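Local coordinates for Alr1585 protein (Nostoc sp., PDB 5C2I), which probably uses its bound heme to reduce hydrogen peroxide while oxidising dyes and similar substrates, as other dye-decolorizing peroxidases do, at residues G14-N19 with F210-V215; L46-K51 with I148-L153; R271-K276 with Y442-W447. The protein carries 1 engineered substitution. All blocks are in the same frame, centred on the assembly; numbering follows the deposited sequence.

Contact 1: G14-N19 with F210-V215; sequences GIDSEN and FMKRDV
G14 and I15 press against F210, M211 and K212 through their backbones, and this is where the packing is tight. The amide of I15 gives its N-H to the carbonyl O of F210, 2.8 Å from N to O and in the carbonyl plane. Going the other way, K212 N reaches I15 O at 2.8 Å, almost straight at 178° but from above the carbonyl plane. The CA of G14 lies 3.3 Å from F210 O, so close that a CB there would clash. M211 bends at both chi2 and chi3, which curls its CE back to lie 3.5 Å from I15 O and 3.8 Å from S17 CB, while its SD faces the CB of I15. The pairing of I15 with M211 is a single isolated beta bridge, made where M211 takes the N-cap position of helix 212-221; a stretch of the N-terminal loop is thus tied to the start of that helix. Towards solvent the contact slackens. The aliphatic chain of K212 runs fully extended beside D16, pointing the same way, and ends in a long salt bridge, 3.9 Å from NZ to D16 OD2. D16 also folds its own turn: OD1 takes the N-H of E18 in an Asx turn, and OD2 that of N19 ND2. With an alanine in place of D16, K212 NZ would probably lose this carboxylate and the N-H groups of the turn their side-chain acceptor. Between S17 OG and R213 N sits a water, 3.2 Å from the latter.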
loop_
_atom_site.group_PDB
_atom_site.type_symbol
_atom_site.label_atom_id
_atom_site.label_comp_id
_atom_site.label_asym_id
_atom_site.label_seq_id
_atom_site.Cartn_x
_atom_site.Cartn_y
_atom_site.Cartn_z
ATOM N N GLY A 14 -12.566 -22.354 28.434
ATOM C CA GLY A 14 -11.993 -23.138 27.341
ATOM C C GLY A 14 -10.718 -23.841 27.771
ATOM O O GLY A 14 -10.303 -23.744 28.927
ATOM N N ILE A 15 -10.103 -24.545 26.850
ATOM C CA ILE A 15 -8.862 -25.279 27.107
ATOM C C ILE A 15 -7.699 -24.272 27.028
ATOM O O ILE A 15 -7.508 -23.603 26.019
ATOM C CB ILE A 15 -8.645 -26.452 26.081
ATOM C CG1 ILE A 15 -9.868 -27.417 25.883
ATOM C CG2 ILE A 15 -7.301 -27.112 26.356
ATOM C CD1 ILE A 15 -10.348 -28.133 27.095
ATOM N N ASP A 16 -6.895 -24.195 28.079
ATOM C CA ASP A 16 -5.774 -23.244 28.129
ATOM C C ASP A 16 -4.490 -23.898 27.603
ATOM O O ASP A 16 -3.867 -24.708 28.305
ATOM C CB ASP A 16 -5.584 -22.756 29.560
ATOM C CG ASP A 16 -4.504 -21.691 29.684
ATOM O OD1 ASP A 16 -3.752 -21.435 28.730
ATOM O OD2 ASP A 16 -4.366 -21.141 30.777
ATOM N N SER A 17 -4.115 -23.579 26.373
ATOM C CA SER A 17 -2.955 -24.209 25.742
ATOM C C SER A 17 -1.660 -23.913 26.492
ATOM O O SER A 17 -0.753 -24.716 26.444
ATOM C CB SER A 17 -2.822 -23.795 24.292
ATOM O OG SER A 17 -2.673 -22.399 24.209
ATOM N N GLU A 18 -1.583 -22.796 27.218
ATOM C CA GLU A 18 -0.386 -22.492 28.025
ATOM C C GLU A 18 -0.396 -23.225 29.363
ATOM O O GLU A 18 0.651 -23.385 29.977
ATOM C CB GLU A 18 -0.333 -21.011 28.390
ATOM C CG GLU A 18 0.091 -19.964 27.364
ATOM C CD GLU A 18 0.213 -18.556 28.020
ATOM O OE1 GLU A 18 1.171 -18.341 28.821
ATOM O OE2 GLU A 18 -0.644 -17.662 27.760
ATOM N N ASN A 19 -1.575 -23.601 29.858
ATOM C CA ASN A 19 -1.708 -24.375 31.116
ATOM C C ASN A 19 -2.723 -25.481 30.941
ATOM O O ASN A 19 -3.826 -25.423 31.482
ATOM C CB ASN A 19 -2.139 -23.479 32.276
ATOM C CG ASN A 19 -1.136 -22.396 32.569
ATOM O OD1 ASN A 19 -0.107 -22.649 33.212
ATOM N ND2 ASN A 19 -1.389 -21.190 32.042
ATOM N N PHE A 210 -13.380 -23.578 21.570
ATOM C CA PHE A 210 -12.769 -24.606 22.423
ATOM C C PHE A 210 -11.567 -24.129 23.218
ATOM O O PHE A 210 -11.434 -24.463 24.374
ATOM C CB PHE A 210 -12.318 -25.793 21.546
ATOM C CG PHE A 210 -13.417 -26.355 20.704
ATOM C CD1 PHE A 210 -14.357 -27.209 21.253
ATOM C CD2 PHE A 210 -13.532 -26.018 19.379
ATOM C CE1 PHE A 210 -15.394 -27.705 20.475
ATOM C CE2 PHE A 210 -14.572 -26.506 18.607
ATOM C CZ PHE A 210 -15.466 -27.370 19.167
ATOM N N MET A 211 -10.721 -23.326 22.598
ATOM C CA MET A 211 -9.481 -22.882 23.215
ATOM C C MET A 211 -9.658 -21.551 23.940
ATOM O O MET A 211 -10.364 -20.644 23.429
ATOM C CB MET A 211 -8.364 -22.769 22.155
ATOM C CG MET A 211 -8.114 -24.006 21.318
ATOM S SD MET A 211 -7.723 -25.448 22.324
ATOM C CE MET A 211 -6.217 -24.948 23.086
ATOM N N LYS A 212 -9.020 -21.444 25.089
ATOM C CA LYS A 212 -9.076 -20.228 25.931
ATOM C C LYS A 212 -8.856 -18.925 25.148
ATOM O O LYS A 212 -9.586 -17.941 25.363
ATOM C CB LYS A 212 -8.089 -20.295 27.091
ATOM C CG LYS A 212 -8.155 -19.057 28.018
ATOM C CD LYS A 212 -7.306 -19.201 29.268
ATOM C CE LYS A 212 -7.390 -17.936 30.093
ATOM N NZ LYS A 212 -6.628 -18.059 31.343
ATOM N N ARG A 213 -7.863 -18.895 24.269
ATOM C CA ARG A 213 -7.526 -17.647 23.570
ATOM C C ARG A 213 -8.741 -17.170 22.778
ATOM O O ARG A 213 -9.051 -15.959 22.754
ATOM C CB ARG A 213 -6.340 -17.829 22.615
ATOM C CG ARG A 213 -5.032 -18.106 23.333
ATOM C CD ARG A 213 -4.219 -16.874 23.549
ATOM N NE ARG A 213 -4.186 -15.987 22.388
ATOM C CZ ARG A 213 -3.745 -14.730 22.443
ATOM N NH1 ARG A 213 -3.251 -14.232 23.583
ATOM N NH2 ARG A 213 -3.802 -13.970 21.355
ATOM N N ASP A 214 -9.456 -18.113 22.170
ATOM C CA ASP A 214 -10.682 -17.771 21.448
ATOM C C ASP A 214 -11.827 -17.420 22.359
ATOM O O ASP A 214 -12.579 -16.459 22.088
ATOM C CB ASP A 214 -11.116 -18.944 20.539
ATOM C CG ASP A 214 -10.176 -19.172 19.343
ATOM O OD1 ASP A 214 -9.479 -18.238 18.914
ATOM O OD2 ASP A 214 -10.151 -20.303 18.818
ATOM N N VAL A 215 -12.027 -18.227 23.400
ATOM C CA VAL A 215 -13.154 -18.034 24.315
ATOM C C VAL A 215 -13.075 -16.659 24.958
ATOM O O VAL A 215 -14.056 -15.908 24.980
ATOM C CB VAL A 215 -13.220 -19.136 25.386
ATOM C CG1 VAL A 215 -14.261 -18.809 26.450
ATOM C CG2 VAL A 215 -13.552 -20.489 24.740
HETATM O O HOH W 1 -5.515 -21.056 24.473
#

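Contact 2: L46-K51 with I148-L153; sequences LFLQFK and IHALVL
L151 CD1 sits over the middle of the F47 ring, 3.8 Å from the centroid and 9° off the normal, a CH-pi contact; CG anti to the backbone N (chi1 170°) swings the leucine alongside the phenylalanine. I148 CG2 meets the same ring at its edge, in plane, and F456 of strand 448-458 packs on this side. On the other face of the sheet, L48 CD1 touches V152 CG2 at 3.7 Å. The antiparallel strands, neighbours in the sheet of the DyP dimeric alpha+beta barrel domain, are joined by the hydrogen-bonded pairs L46 with V152 and L48 with A150, flanking the non-hydrogen-bonded pair F47 with L151. Further out, H149 and A150 both face L48, a classic beta bulge, and L48 O takes a 2.8 Å bond from H149 N and a weak one from A150 N. Q49 CG sits over the face of the H149 ring, whose ND1 accepts from F50 N at 2.9 Å, the donor tilted 26° from the ring plane. The other ring nitrogen, NE2, is hydrogen-bonded to E147 OE2. Since ND1 accepts a backbone N-H, the histidine proton probably sits on NE2, where the E147 carboxylate would stabilise it and hold the ring's rotation.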
loop_
_atom_site.group_PDB
_atom_site.type_symbol
_atom_site.label_atom_id
_atom_site.label_comp_id
_atom_site.label_asym_id
_atom_site.label_seq_id
_atom_site.Cartn_x
_atom_site.Cartn_y
_atom_site.Cartn_z
ATOM N N LEU A 46 -3.369 -30.980 -1.362
ATOM C CA LEU A 46 -2.975 -32.034 -2.304
ATOM C C LEU A 46 -3.795 -33.281 -2.037
ATOM O O LEU A 46 -3.700 -33.888 -0.965
ATOM C CB LEU A 46 -1.498 -32.335 -2.176
ATOM C CG LEU A 46 -0.515 -31.200 -2.276
ATOM C CD1 LEU A 46 0.906 -31.674 -1.968
ATOM C CD2 LEU A 46 -0.599 -30.551 -3.656
ATOM N N PHE A 47 -4.609 -33.660 -3.016
ATOM C CA PHE A 47 -5.423 -34.853 -2.924
ATOM C C PHE A 47 -4.670 -35.998 -3.557
ATOM O O PHE A 47 -4.173 -35.878 -4.680
ATOM C CB PHE A 47 -6.764 -34.664 -3.629
ATOM C CG PHE A 47 -7.666 -33.704 -2.923
ATOM C CD1 PHE A 47 -7.572 -32.334 -3.156
ATOM C CD2 PHE A 47 -8.567 -34.153 -2.017
ATOM C CE1 PHE A 47 -8.399 -31.435 -2.492
ATOM C CE2 PHE A 47 -9.372 -33.272 -1.309
ATOM C CZ PHE A 47 -9.312 -31.921 -1.564
ATOM N N LEU A 48 -4.587 -37.106 -2.839
ATOM C CA LEU A 48 -3.743 -38.210 -3.198
ATOM C C LEU A 48 -4.473 -39.481 -3.448
ATOM O O LEU A 48 -5.430 -39.788 -2.772
ATOM C CB LEU A 48 -2.764 -38.504 -2.062
ATOM C CG LEU A 48 -1.988 -37.334 -1.513
ATOM C CD1 LEU A 48 -1.048 -37.858 -0.415
ATOM C CD2 LEU A 48 -1.186 -36.629 -2.597
ATOM N N GLN A 49 -3.986 -40.224 -4.436
ATOM C CA GLN A 49 -4.291 -41.638 -4.621
ATOM C C GLN A 49 -2.971 -42.401 -4.609
ATOM O O GLN A 49 -2.087 -42.192 -5.483
ATOM C CB GLN A 49 -4.974 -41.884 -5.938
ATOM C CG GLN A 49 -5.428 -43.309 -6.174
ATOM C CD GLN A 49 -6.085 -43.431 -7.542
ATOM O OE1 GLN A 49 -5.490 -43.913 -8.470
ATOM N NE2 GLN A 49 -7.305 -42.953 -7.660
ATOM N N PHE A 50 -2.820 -43.264 -3.617
ATOM C CA PHE A 50 -1.582 -44.022 -3.475
ATOM C C PHE A 50 -1.428 -45.042 -4.592
ATOM O O PHE A 50 -2.413 -45.585 -5.104
ATOM C CB PHE A 50 -1.517 -44.669 -2.081
ATOM C CG PHE A 50 -1.525 -43.650 -0.959
ATOM C CD1 PHE A 50 -0.511 -42.694 -0.859
ATOM C CD2 PHE A 50 -2.505 -43.662 0.008
ATOM C CE1 PHE A 50 -0.515 -41.747 0.156
ATOM C CE2 PHE A 50 -2.507 -42.726 1.023
ATOM C CZ PHE A 50 -1.514 -41.764 1.097
ATOM N N LYS A 51 -0.191 -45.295 -4.986
ATOM C CA LYS A 51 0.049 -46.149 -6.155
ATOM C C LYS A 51 -0.111 -47.638 -5.777
ATOM O O LYS A 51 0.282 -48.056 -4.675
ATOM C CB LYS A 51 1.436 -45.910 -6.711
ATOM C CG LYS A 51 1.616 -44.521 -7.271
ATOM C CD LYS A 51 3.014 -44.354 -7.831
ATOM C CE LYS A 51 3.175 -43.015 -8.523
ATOM N NZ LYS A 51 4.591 -42.854 -8.947
ATOM N N ILE A 148 -10.082 -41.020 -4.028
ATOM C CA ILE A 148 -9.166 -40.236 -3.230
ATOM C C ILE A 148 -8.864 -40.990 -1.943
ATOM O O ILE A 148 -9.781 -41.431 -1.247
ATOM C CB ILE A 148 -9.766 -38.869 -2.947
ATOM C CG1 ILE A 148 -9.907 -38.101 -4.264
ATOM C CG2 ILE A 148 -8.919 -38.092 -1.947
ATOM C CD1 ILE A 148 -10.689 -36.800 -4.115
ATOM N N HIS A 149 -7.579 -41.123 -1.651
ATOM C CA HIS A 149 -7.125 -41.798 -0.436
ATOM C C HIS A 149 -6.819 -40.889 0.727
ATOM O O HIS A 149 -6.951 -41.263 1.895
ATOM C CB HIS A 149 -5.892 -42.662 -0.752
ATOM C CG HIS A 149 -6.174 -43.818 -1.668
ATOM N ND1 HIS A 149 -5.201 -44.444 -2.401
ATOM C CD2 HIS A 149 -7.330 -44.460 -1.974
ATOM C CE1 HIS A 149 -5.731 -45.418 -3.115
ATOM N NE2 HIS A 149 -7.022 -45.450 -2.869
ATOM N N ALA A 150 -6.335 -39.686 0.415
ATOM C CA ALA A 150 -5.799 -38.808 1.428
ATOM C C ALA A 150 -5.741 -37.379 0.965
ATOM O O ALA A 150 -5.792 -37.100 -0.247
ATOM C CB ALA A 150 -4.406 -39.288 1.835
ATOM N N LEU A 151 -5.642 -36.476 1.931
ATOM C CA LEU A 151 -5.462 -35.074 1.674
ATOM C C LEU A 151 -4.268 -34.615 2.514
ATOM O O LEU A 151 -4.265 -34.770 3.750
ATOM C CB LEU A 151 -6.720 -34.303 2.029
ATOM C CG LEU A 151 -6.658 -32.747 2.057
ATOM C CD1 LEU A 151 -6.230 -32.096 0.749
ATOM C CD2 LEU A 151 -8.000 -32.174 2.514
ATOM N N VAL A 152 -3.320 -33.956 1.858
ATOM C CA VAL A 152 -2.262 -33.228 2.538
ATOM C C VAL A 152 -2.613 -31.730 2.512
ATOM O O VAL A 152 -2.889 -31.160 1.458
ATOM C CB VAL A 152 -0.935 -33.468 1.828
ATOM C CG1 VAL A 152 0.175 -32.683 2.459
ATOM C CG2 VAL A 152 -0.598 -34.945 1.850
ATOM N N LEU A 153 -2.531 -31.077 3.666
ATOM C CA LEU A 153 -2.805 -29.635 3.761
ATOM C C LEU A 153 -1.545 -28.989 4.328
ATOM O O LEU A 153 -1.087 -29.357 5.405
ATOM C CB LEU A 153 -4.021 -29.389 4.656
ATOM C CG LEU A 153 -4.486 -27.933 4.887
ATOM C CD1 LEU A 153 -5.950 -27.953 5.348
ATOM C CD2 LEU A 153 -3.622 -27.199 5.908
#

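Contact 3: R271-K276 with Y442-W447; sequences RKLAQK and YNFQLW
Helix 263-277 of the C-terminal half is met here by the loop that leads from strand 439-442 into strand 448-458, and Y442, the last residue of the first strand, makes most of the contact. Its CG stands anti to the backbone N (chi1 -177°), which carries the ring out to lie against the helix. L273 covers one face of that ring: its CD1 sits 3.6 Å above the plane, offset toward the rim, and comes 3.7 Å from Y442 CG, a CH-pi contact. The two side chains cross obliquely, with L273 CB nearer the phenolic end of the ring. Lysine methylenes close in on the edge. K272 CG lies near the ring plane with the hydroxyl beside it, and its CB is 3.4 Å from Y442 OH, while K276, at about a right angle to the tyrosine, brings its CG within 4.2 Å of CE2. Both lysines thus meet the tyrosine through their aliphatic parts, near the exposed side of the helix. The hydroxyl itself is satisfied one turn back along the helix, where it hydrogen-bonds to D269 OD1; the other oxygen of that carboxylate, OD2, receives Q445 N and W447 NE1, so a single aspartate grips the loop at three points. Deeper in, L273 CD2 approaches F444 CD1 at 4.3 Å, and F444 meets F266 edge-to-face and also touches I288 of helix 281-289. This packing of a helix against the connection between two strands belongs to the heme-binding C-terminal half of the DyP-type peroxidase fold, the F444 side chain lying about 10 Å from the heme.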
loop_
_atom_site.group_PDB
_atom_site.type_symbol
_atom_site.label_atom_id
_atom_site.label_comp_id
_atom_site.label_asym_id
_atom_site.label_seq_id
_atom_site.Cartn_x
_atom_site.Cartn_y
_atom_site.Cartn_z
ATOM N N ARG A 271 -30.078 -7.742 -6.522
ATOM C CA ARG A 271 -30.629 -6.454 -6.990
ATOM C C ARG A 271 -32.085 -6.579 -7.406
ATOM O O ARG A 271 -32.897 -5.688 -7.143
ATOM C CB ARG A 271 -29.801 -5.853 -8.149
ATOM C CG ARG A 271 -28.490 -5.217 -7.676
ATOM C CD ARG A 271 -27.877 -4.326 -8.765
ATOM N NE ARG A 271 -27.351 -5.145 -9.849
ATOM C CZ ARG A 271 -26.163 -5.767 -9.831
ATOM N NH1 ARG A 271 -25.343 -5.607 -8.806
ATOM N NH2 ARG A 271 -25.796 -6.519 -10.865
ATOM N N LYS A 272 -32.407 -7.664 -8.087
ATOM C CA LYS A 272 -33.776 -7.868 -8.504
ATOM C C LYS A 272 -34.719 -8.044 -7.300
ATOM O O LYS A 272 -35.830 -7.507 -7.275
ATOM C CB LYS A 272 -33.893 -9.025 -9.471
ATOM C CG LYS A 272 -35.349 -9.134 -9.917
ATOM C CD LYS A 272 -35.590 -9.734 -11.265
ATOM C CE LYS A 272 -37.077 -9.770 -11.564
ATOM N NZ LYS A 272 -37.409 -10.623 -12.735
ATOM N N LEU A 273 -34.277 -8.824 -6.328
ATOM C CA LEU A 273 -35.014 -9.015 -5.084
ATOM C C LEU A 273 -35.257 -7.682 -4.410
ATOM O O LEU A 273 -36.397 -7.366 -4.032
ATOM C CB LEU A 273 -34.222 -9.961 -4.160
ATOM C CG LEU A 273 -34.759 -10.159 -2.744
ATOM C CD1 LEU A 273 -36.155 -10.787 -2.758
ATOM C CD2 LEU A 273 -33.780 -10.982 -1.932
ATOM N N ALA A 274 -34.206 -6.858 -4.333
ATOM C CA ALA A 274 -34.317 -5.545 -3.724
ATOM C C ALA A 274 -35.335 -4.669 -4.461
ATOM O O ALA A 274 -36.153 -3.978 -3.839
ATOM C CB ALA A 274 -32.949 -4.877 -3.695
ATOM N N GLN A 275 -35.296 -4.707 -5.775
ATOM C CA GLN A 275 -36.222 -3.884 -6.578
ATOM C C GLN A 275 -37.653 -4.372 -6.378
ATOM O O GLN A 275 -38.565 -3.559 -6.263
ATOM C CB GLN A 275 -35.933 -3.955 -8.068
ATOM C CG GLN A 275 -34.581 -3.461 -8.522
ATOM C CD GLN A 275 -34.396 -3.586 -10.031
ATOM O OE1 GLN A 275 -35.368 -3.446 -10.816
ATOM N NE2 GLN A 275 -33.137 -3.827 -10.457
ATOM N N LYS A 276 -37.851 -5.679 -6.362
ATOM C CA LYS A 276 -39.198 -6.256 -6.186
ATOM C C LYS A 276 -39.809 -5.877 -4.835
ATOM O O LYS A 276 -40.990 -5.460 -4.753
ATOM C CB LYS A 276 -39.162 -7.780 -6.412
ATOM C CG LYS A 276 -39.087 -8.100 -7.892
ATOM C CD LYS A 276 -40.303 -7.565 -8.684
ATOM C CE LYS A 276 -41.579 -8.335 -8.406
ATOM N NZ LYS A 276 -42.721 -8.024 -9.328
ATOM N N TYR A 442 -40.618 -14.780 -3.399
ATOM C CA TYR A 442 -39.615 -14.611 -4.453
ATOM C C TYR A 442 -38.752 -15.863 -4.437
ATOM O O TYR A 442 -38.307 -16.316 -3.361
ATOM C CB TYR A 442 -38.767 -13.356 -4.201
ATOM C CG TYR A 442 -37.747 -13.005 -5.233
ATOM C CD1 TYR A 442 -36.490 -13.622 -5.250
ATOM C CD2 TYR A 442 -37.997 -12.009 -6.159
ATOM C CE1 TYR A 442 -35.523 -13.284 -6.195
ATOM C CE2 TYR A 442 -37.038 -11.670 -7.111
ATOM C CZ TYR A 442 -35.797 -12.307 -7.111
ATOM O OH TYR A 442 -34.871 -11.923 -8.049
ATOM N N ASN A 443 -38.530 -16.426 -5.614
ATOM C CA ASN A 443 -37.697 -17.638 -5.733
ATOM C C ASN A 443 -36.254 -17.200 -5.941
ATOM O O ASN A 443 -35.862 -16.891 -7.061
ATOM C CB ASN A 443 -38.111 -18.506 -6.902
ATOM C CG ASN A 443 -39.173 -19.516 -6.578
ATOM O OD1 ASN A 443 -39.002 -20.686 -6.953
ATOM N ND2 ASN A 443 -40.241 -19.123 -5.909
ATOM N N PHE A 444 -35.475 -17.131 -4.856
ATOM C CA PHE A 444 -34.101 -16.747 -4.991
ATOM C C PHE A 444 -33.353 -17.973 -5.521
ATOM O O PHE A 444 -33.507 -19.093 -5.014
ATOM C CB PHE A 444 -33.480 -16.256 -3.676
ATOM C CG PHE A 444 -32.175 -15.539 -3.880
ATOM C CD1 PHE A 444 -32.156 -14.197 -4.210
ATOM C CD2 PHE A 444 -30.955 -16.229 -3.745
ATOM C CE1 PHE A 444 -30.961 -13.531 -4.431
ATOM C CE2 PHE A 444 -29.766 -15.568 -3.972
ATOM C CZ PHE A 444 -29.764 -14.220 -4.305
ATOM N N GLN A 445 -32.584 -17.778 -6.584
ATOM C CA GLN A 445 -31.948 -18.893 -7.221
ATOM C C GLN A 445 -30.689 -19.327 -6.489
ATOM O O GLN A 445 -30.042 -18.537 -5.796
ATOM C CB GLN A 445 -31.655 -18.528 -8.642
ATOM C CG GLN A 445 -31.088 -19.636 -9.492
ATOM C CD GLN A 445 -32.028 -20.823 -9.586
ATOM O OE1 GLN A 445 -32.001 -21.697 -8.720
ATOM N NE2 GLN A 445 -32.900 -20.824 -10.580
ATOM N N LEU A 446 -30.365 -20.608 -6.646
ATOM C CA LEU A 446 -29.144 -21.188 -6.053
ATOM C C LEU A 446 -27.977 -20.858 -6.954
ATOM O O LEU A 446 -27.957 -21.247 -8.120
ATOM C CB LEU A 446 -29.288 -22.703 -5.899
ATOM C CG LEU A 446 -28.090 -23.492 -5.398
ATOM C CD1 LEU A 446 -27.689 -23.029 -4.027
ATOM C CD2 LEU A 446 -28.407 -24.986 -5.415
ATOM N N TRP A 447 -27.016 -20.099 -6.424
ATOM C CA TRP A 447 -25.870 -19.643 -7.170
ATOM C C TRP A 447 -24.552 -20.292 -6.694
ATOM O O TRP A 447 -23.463 -19.777 -6.979
ATOM C CB TRP A 447 -25.799 -18.139 -7.099
ATOM C CG TRP A 447 -26.941 -17.495 -7.773
ATOM C CD1 TRP A 447 -27.887 -16.699 -7.157
ATOM C CD2 TRP A 447 -27.364 -17.625 -9.146
ATOM N NE1 TRP A 447 -28.810 -16.300 -8.072
ATOM C CE2 TRP A 447 -28.520 -16.848 -9.294
ATOM C CE3 TRP A 447 -26.867 -18.315 -10.273
ATOM C CZ2 TRP A 447 -29.212 -16.756 -10.512
ATOM C CZ3 TRP A 447 -27.552 -18.226 -11.475
ATOM C CH2 TRP A 447 -28.698 -17.440 -11.595
#

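In the fold
The three contacts lie well apart and none touches another. Contact 2 falls within the chain that contact 1 brackets: residues 46-51 and 148-153 both come between G14-N19 and F210-V215, and the two centres are 32 Å apart. Contact 3 opens only after both have closed, with its centre 42 Å from that of contact 1, on the opposite side of the chain's centre, and 40 Å from that of contact 2. Contacts 1 and 3 each have one side chain in the neighbourhood of the heme without touching it: F210 at about 12 Å and F444 at about 10 Å. Contact 2 instead builds the N-terminal sheet, and strand 448-458, which follows contact 3, packs its F456 on F47, I148 and L151.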